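Local coordinates for SPCC18.06c protein (Schizosaccharomyces pombe, PDB 2P51) that removes poly(A) tails from mRNA as a metal-dependent 3'-exoribonuclease, the catalytic deadenylase subunit of the CCR4-NOT complex, at residues Ile20-Leu31 with Val101-Asn109. Numbering follows the deposited sequence. Where two conformers were deposited one is given.
Sequences ISPIRDVWSTNL and VEACTWQFN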
ATOM      1  N   ILE A  20     -23.044   4.197   7.184  1.00 33.13           N
ATOM      2  CA  ILE A  20     -21.813   4.008   7.979  1.00 27.00           C
ATOM      3  C   ILE A  20     -20.637   4.536   7.155  1.00 22.66           C
ATOM      4  O   ILE A  20     -20.759   4.779   5.947  1.00 26.22           O
ATOM      5  CB  ILE A  20     -21.598   2.560   8.405  1.00 26.82           C
ATOM      6  CG1 ILE A  20     -21.471   1.648   7.175  1.00 23.36           C
ATOM      7  CG2 ILE A  20     -22.710   2.109   9.332  1.00 26.95           C
ATOM      8  CD1 ILE A  20     -21.193   0.186   7.480  1.00 23.08           C
ATOM      9  N   SER A  21     -19.486   4.739   7.807  1.00 20.70           N
ATOM     10  CA  SER A  21     -18.369   5.325   7.083  1.00 20.99           C
ATOM     11  C   SER A  21     -17.777   4.437   5.995  1.00 18.37           C
ATOM     12  O   SER A  21     -17.497   3.266   6.332  1.00 18.93           O
ATOM     13  CB  SER A  21     -17.286   5.663   8.118  0.55 25.39           C
ATOM     14  OG  SER A  21     -17.937   6.325   9.209  0.55 24.37           O
ATOM     15  N   PRO A  22     -17.586   4.883   4.774  1.00 18.59           N
ATOM     16  CA  PRO A  22     -16.920   4.007   3.777  1.00 17.11           C
ATOM     17  C   PRO A  22     -15.459   3.765   4.116  1.00 16.53           C
ATOM     18  O   PRO A  22     -14.889   2.760   3.718  1.00 17.03           O
ATOM     19  CB  PRO A  22     -17.021   4.749   2.429  1.00 20.29           C
ATOM     20  CG  PRO A  22     -17.419   6.113   2.761  1.00 25.88           C
ATOM     21  CD  PRO A  22     -17.973   6.162   4.161  1.00 24.60           C
ATOM     22  N   ILE A  23     -14.863   4.679   4.860  1.00 15.78           N
ATOM     23  CA  ILE A  23     -13.458   4.559   5.216  1.00 16.27           C
ATOM     24  C   ILE A  23     -13.361   4.388   6.731  1.00 15.08           C
ATOM     25  O   ILE A  23     -13.838   5.294   7.431  1.00 20.47           O
ATOM     26  CB  ILE A  23     -12.636   5.784   4.747  1.00 17.63           C
ATOM     27  CG1 ILE A  23     -12.763   5.953   3.233  1.00 18.50           C
ATOM     28  CG2 ILE A  23     -11.201   5.688   5.230  1.00 18.82           C
ATOM     29  CD1 ILE A  23     -12.169   7.243   2.697  1.00 28.54           C
ATOM     30  N   ARG A  24     -12.786   3.284   7.159  1.00 13.81           N
ATOM     31  CA  ARG A  24     -12.680   3.079   8.617  1.00 13.84           C
ATOM     32  C   ARG A  24     -11.295   3.474   9.103  1.00 13.67           C
ATOM     33  O   ARG A  24     -10.328   2.832   8.665  1.00 14.94           O
ATOM     34  CB  ARG A  24     -13.004   1.628   8.984  1.00 14.05           C
ATOM     35  CG  ARG A  24     -14.472   1.302   8.721  1.00 16.28           C
ATOM     36  CD  ARG A  24     -14.883  -0.098   9.192  1.00 16.76           C
ATOM     37  NE  ARG A  24     -14.851  -0.250  10.644  1.00 16.96           N
ATOM     38  CZ  ARG A  24     -15.827   0.070  11.479  1.00 15.56           C
ATOM     39  NH1 ARG A  24     -16.960   0.593  10.978  1.00 19.82           N
ATOM     40  NH2 ARG A  24     -15.723  -0.107  12.804  1.00 20.40           N
ATOM     41  N   ASP A  25     -11.209   4.508   9.945  1.00 14.39           N
ATOM     42  CA  ASP A  25      -9.891   4.903  10.448  1.00 16.01           C
ATOM     43  C   ASP A  25      -9.475   4.080  11.652  1.00 14.82           C
ATOM     44  O   ASP A  25     -10.353   3.811  12.511  1.00 17.17           O
ATOM     45  CB  ASP A  25      -9.864   6.371  10.902  1.00 16.83           C
ATOM     46  CG  ASP A  25      -9.497   7.265   9.740  1.00 15.23           C
ATOM     47  OD1 ASP A  25      -8.410   7.215   9.152  1.00 19.14           O
ATOM     48  OD2 ASP A  25     -10.372   8.094   9.398  1.00 27.24           O
ATOM     49  N   VAL A  26      -8.204   3.720  11.697  1.00 14.64           N
ATOM     50  CA  VAL A  26      -7.715   2.894  12.781  1.00 14.43           C
ATOM     51  C   VAL A  26      -6.567   3.647  13.448  1.00 15.20           C
ATOM     52  O   VAL A  26      -5.687   4.201  12.771  1.00 16.10           O
ATOM     53  CB  VAL A  26      -7.232   1.547  12.253  1.00 14.75           C
ATOM     54  CG1 VAL A  26      -7.031   0.514  13.367  1.00 14.66           C
ATOM     55  CG2 VAL A  26      -8.200   0.948  11.223  1.00 15.12           C
ATOM     56  N   TRP A  27      -6.638   3.635  14.795  1.00 15.82           N
ATOM     57  CA  TRP A  27      -5.685   4.269  15.694  1.00 16.19           C
ATOM     58  C   TRP A  27      -5.232   3.250  16.736  1.00 16.50           C
ATOM     59  O   TRP A  27      -5.703   2.110  16.670  1.00 15.77           O
ATOM     60  CB  TRP A  27      -6.324   5.456  16.438  1.00 19.40           C
ATOM     61  CG  TRP A  27      -6.825   6.489  15.446  1.00 20.72           C
ATOM     62  CD1 TRP A  27      -8.094   6.618  14.953  1.00 20.45           C
ATOM     63  CD2 TRP A  27      -6.042   7.518  14.836  1.00 20.16           C
ATOM     64  NE1 TRP A  27      -8.131   7.683  14.074  1.00 21.37           N
ATOM     65  CE2 TRP A  27      -6.899   8.245  13.984  1.00 22.18           C
ATOM     66  CE3 TRP A  27      -4.703   7.921  14.919  1.00 19.42           C
ATOM     67  CZ2 TRP A  27      -6.458   9.330  13.232  1.00 21.94           C
ATOM     68  CZ3 TRP A  27      -4.261   9.003  14.164  1.00 18.56           C
ATOM     69  CH2 TRP A  27      -5.144   9.693  13.332  1.00 21.11           C
ATOM     70  N   SER A  28      -4.344   3.621  17.644  1.00 18.56           N
ATOM     71  CA  SER A  28      -3.890   2.593  18.586  1.00 18.59           C
ATOM     72  C   SER A  28      -5.056   2.080  19.405  1.00 20.02           C
ATOM     73  O   SER A  28      -5.033   0.937  19.870  1.00 24.30           O
ATOM     74  CB  SER A  28      -2.798   3.195  19.478  1.00 22.13           C
ATOM     75  OG  SER A  28      -3.331   4.216  20.285  1.00 22.40           O
ATOM     76  N   THR A  29      -6.096   2.888  19.589  1.00 18.69           N
ATOM     77  CA  THR A  29      -7.216   2.581  20.483  1.00 20.34           C
ATOM     78  C   THR A  29      -8.216   1.562  19.916  1.00 20.59           C
ATOM     79  O   THR A  29      -8.951   0.943  20.674  1.00 23.38           O
ATOM     80  CB  THR A  29      -7.980   3.870  20.871  1.00 21.57           C
ATOM     81  OG1 THR A  29      -8.258   4.612  19.671  1.00 25.42           O
ATOM     82  CG2 THR A  29      -7.133   4.792  21.727  1.00 26.89           C
ATOM     83  N   ASN A  30      -8.222   1.390  18.580  1.00 19.25           N
ATOM     84  CA  ASN A  30      -9.172   0.435  18.017  1.00 16.40           C
ATOM     85  C   ASN A  30      -8.459  -0.530  17.048  1.00 14.74           C
ATOM     86  O   ASN A  30      -9.142  -1.241  16.299  1.00 16.25           O
ATOM     87  CB  ASN A  30     -10.345   1.161  17.357  1.00 18.37           C
ATOM     88  CG  ASN A  30      -9.892   1.991  16.174  1.00 16.43           C
ATOM     89  OD1 ASN A  30      -8.717   2.344  16.044  1.00 19.30           O
ATOM     90  ND2 ASN A  30     -10.841   2.306  15.288  1.00 17.32           N
ATOM     91  N   LEU A  31      -7.151  -0.598  17.159  1.00 15.46           N
ATOM     92  CA  LEU A  31      -6.379  -1.536  16.305  1.00 15.26           C
ATOM     93  C   LEU A  31      -6.871  -2.960  16.373  1.00 14.73           C
ATOM     94  O   LEU A  31      -7.105  -3.624  15.342  1.00 16.71           O
ATOM     95  CB  LEU A  31      -4.897  -1.481  16.694  1.00 16.41           C
ATOM     96  CG  LEU A  31      -4.003  -2.498  15.947  1.00 15.87           C
ATOM     97  CD1 LEU A  31      -3.983  -2.230  14.449  1.00 16.09           C
ATOM     98  CD2 LEU A  31      -2.613  -2.450  16.569  1.00 18.07           C
ATOM     99  N   VAL A 101     -19.899  -4.618   2.825  1.00 15.97           N
ATOM    100  CA  VAL A 101     -20.693  -3.413   3.166  1.00 16.24           C
ATOM    101  C   VAL A 101     -20.164  -2.762   4.423  1.00 14.48           C
ATOM    102  O   VAL A 101     -20.351  -1.554   4.644  1.00 19.11           O
ATOM    103  CB  VAL A 101     -22.162  -3.828   3.339  1.00 20.76           C
ATOM    104  CG1 VAL A 101     -23.042  -2.631   3.690  1.00 24.65           C
ATOM    105  CG2 VAL A 101     -22.672  -4.510   2.069  1.00 28.00           C
ATOM    106  N   GLU A 102     -19.478  -3.528   5.268  1.00 15.00           N
ATOM    107  CA  GLU A 102     -18.880  -2.993   6.478  1.00 14.09           C
ATOM    108  C   GLU A 102     -17.890  -1.857   6.229  1.00 14.98           C
ATOM    109  O   GLU A 102     -17.745  -0.973   7.076  1.00 19.53           O
ATOM    110  CB  GLU A 102     -18.096  -4.086   7.211  1.00 14.08           C
ATOM    111  CG  GLU A 102     -18.934  -5.165   7.878  1.00 14.17           C
ATOM    112  CD  GLU A 102     -19.355  -6.302   6.959  1.00 14.34           C
ATOM    113  OE1 GLU A 102     -19.242  -6.204   5.709  1.00 15.21           O
ATOM    114  OE2 GLU A 102     -19.857  -7.345   7.487  1.00 16.60           O
ATOM    115  N   ALA A 103     -17.157  -1.894   5.100  1.00 15.45           N
ATOM    116  CA  ALA A 103     -16.141  -0.888   4.852  1.00 16.75           C
ATOM    117  C   ALA A 103     -15.635  -0.984   3.436  1.00 14.73           C
ATOM    118  O   ALA A 103     -15.288  -2.077   2.971  1.00 17.43           O
ATOM    119  CB  ALA A 103     -14.942  -1.090   5.786  1.00 16.89           C
ATOM    120  N   CYS A 104     -15.584   0.145   2.744  1.00 14.49           N
ATOM    121  CA  CYS A 104     -14.926   0.141   1.431  1.00 14.20           C
ATOM    122  C   CYS A 104     -13.418   0.001   1.631  1.00 14.32           C
ATOM    123  O   CYS A 104     -12.755  -0.562   0.763  1.00 16.75           O
ATOM    124  CB  CYS A 104     -15.246   1.408   0.644  1.00 18.28           C
ATOM    125  SG  CYS A 104     -16.993   1.791   0.324  1.00 29.63           S
ATOM    126  N   THR A 105     -12.855   0.517   2.726  1.00 15.14           N
ATOM    127  CA  THR A 105     -11.409   0.498   2.939  1.00 12.99           C
ATOM    128  C   THR A 105     -11.101   0.817   4.399  1.00 13.13           C
ATOM    129  O   THR A 105     -11.893   1.478   5.089  1.00 15.16           O
ATOM    130  CB  THR A 105     -10.720   1.483   1.971  1.00 13.54           C
ATOM    131  OG1 THR A 105      -9.299   1.365   2.087  1.00 14.39           O
ATOM    132  CG2 THR A 105     -11.072   2.940   2.297  1.00 15.32           C
ATOM    133  N   TRP A 106      -9.952   0.357   4.909  1.00 13.83           N
ATOM    134  CA  TRP A 106      -9.442   0.704   6.217  1.00 13.21           C
ATOM    135  C   TRP A 106      -8.216   1.599   6.046  1.00 13.41           C
ATOM    136  O   TRP A 106      -7.408   1.365   5.134  1.00 16.12           O
ATOM    137  CB  TRP A 106      -8.977  -0.543   6.990  1.00 13.81           C
ATOM    138  CG  TRP A 106     -10.117  -1.297   7.622  1.00 13.36           C
ATOM    139  CD1 TRP A 106     -10.524  -1.157   8.933  1.00 13.81           C
ATOM    140  CD2 TRP A 106     -10.984  -2.275   7.028  1.00 14.12           C
ATOM    141  NE1 TRP A 106     -11.597  -1.997   9.176  1.00 15.12           N
ATOM    142  CE2 TRP A 106     -11.894  -2.682   8.050  1.00 15.14           C
ATOM    143  CE3 TRP A 106     -11.095  -2.844   5.756  1.00 14.20           C
ATOM    144  CZ2 TRP A 106     -12.889  -3.636   7.822  1.00 14.97           C
ATOM    145  CZ3 TRP A 106     -12.072  -3.794   5.511  1.00 16.83           C
ATOM    146  CH2 TRP A 106     -12.957  -4.182   6.542  1.00 17.30           C
ATOM    147  N   GLN A 107      -8.105   2.550   6.954  1.00 13.41           N
ATOM    148  CA  GLN A 107      -6.961   3.422   6.965  1.00 13.85           C
ATOM    149  C   GLN A 107      -6.296   3.331   8.340  1.00 13.14           C
ATOM    150  O   GLN A 107      -6.835   3.811   9.328  1.00 15.40           O
ATOM    151  CB  GLN A 107      -7.437   4.848   6.687  1.00 16.50           C
ATOM    152  CG  GLN A 107      -6.359   5.916   6.714  1.00 16.55           C
ATOM    153  CD  GLN A 107      -6.878   7.138   5.934  1.00 15.63           C
ATOM    154  OE1 GLN A 107      -6.578   7.204   4.728  1.00 17.34           O
ATOM    155  NE2 GLN A 107      -7.572   8.031   6.612  1.00 17.38           N
ATOM    156  N   PHE A 108      -5.098   2.743   8.390  1.00 13.89           N
ATOM    157  CA  PHE A 108      -4.328   2.575   9.607  1.00 13.36           C
ATOM    158  C   PHE A 108      -3.423   3.789   9.775  1.00 13.53           C
ATOM    159  O   PHE A 108      -2.650   4.078   8.842  1.00 15.16           O
ATOM    160  CB  PHE A 108      -3.466   1.310   9.506  1.00 13.83           C
ATOM    161  CG  PHE A 108      -4.326   0.057   9.475  1.00 12.63           C
ATOM    162  CD1 PHE A 108      -4.593  -0.623  10.656  1.00 14.53           C
ATOM    163  CD2 PHE A 108      -4.870  -0.415   8.307  1.00 13.70           C
ATOM    164  CE1 PHE A 108      -5.399  -1.755  10.628  1.00 15.96           C
ATOM    165  CE2 PHE A 108      -5.688  -1.546   8.287  1.00 14.58           C
ATOM    166  CZ  PHE A 108      -5.989  -2.220   9.442  1.00 16.75           C
ATOM    167  N   ASN A 109      -3.531   4.484  10.896  1.00 13.04           N
ATOM    168  CA  ASN A 109      -2.772   5.719  11.122  1.00 14.26           C
ATOM    169  C   ASN A 109      -1.649   5.508  12.128  1.00 13.23           C
ATOM    170  O   ASN A 109      -1.963   5.083  13.264  1.00 14.50           O
ATOM    171  CB  ASN A 109      -3.770   6.781  11.630  1.00 15.18           C
ATOM    172  CG  ASN A 109      -4.833   7.067  10.561  1.00 14.96           C
ATOM    173  OD1 ASN A 109      -4.510   7.562   9.469  1.00 18.22           O
ATOM    174  ND2 ASN A 109      -6.072   6.720  10.900  1.00 17.35           N
TER
HETATM  175  O   HOH W   1     -17.913   1.477   8.337  0.95 17.57           O
HETATM  176  O   HOH W   2     -18.952   1.126   4.599  0.63 23.11           O
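Arg-24 N donates a backbone hydrogen bond to Thr-105 O (2.9 Å) and Arg-24 O accepts one from Gln-107 N; Val-26 repeats the pattern with Gln-107 O and Asn-109 N, pairing strands 23-26 and 105-109 in parallel. Among side chains, Asp-25 OD1 is gripped twice: Gln-107 NE2 meets it on the syn side at 2.8 Å, and Asn-109 ND2 on the anti side at 3.0 Å, 35° out of the carboxylate plane. Gln-87 NE2 donates to Asn-109 OD1, helping fix the amide's rotation. Asn-109 CB sits over one face of the Trp-27 six-membered ring in a CH-pi contact, 3.4 Å from Trp-27 CZ3. An alanine in place of Trp-27 would probably strip the indole from Asn-109 CB and leave the amide freer to turn away from Asp-25. On the opposite sheet face, Val-26 lays CG2 over the Phe-108 ring. Arg-24 NH2 makes a salt bridge to Glu-34 OE2, and Trp-106 NE1 hydrogen-bonds Glu-34 OE1. Helix 31-41 packs on Arg-24, Trp-106 and Phe-108; Ile-142 meets Val-26. Strand 23-26 forms one edge of the mixed sheet; 105-109 pairs antiparallel with 87-93 on its other side, and Gln-107 OE1, near metal-binding Glu-53, accepts from Gly-239 N.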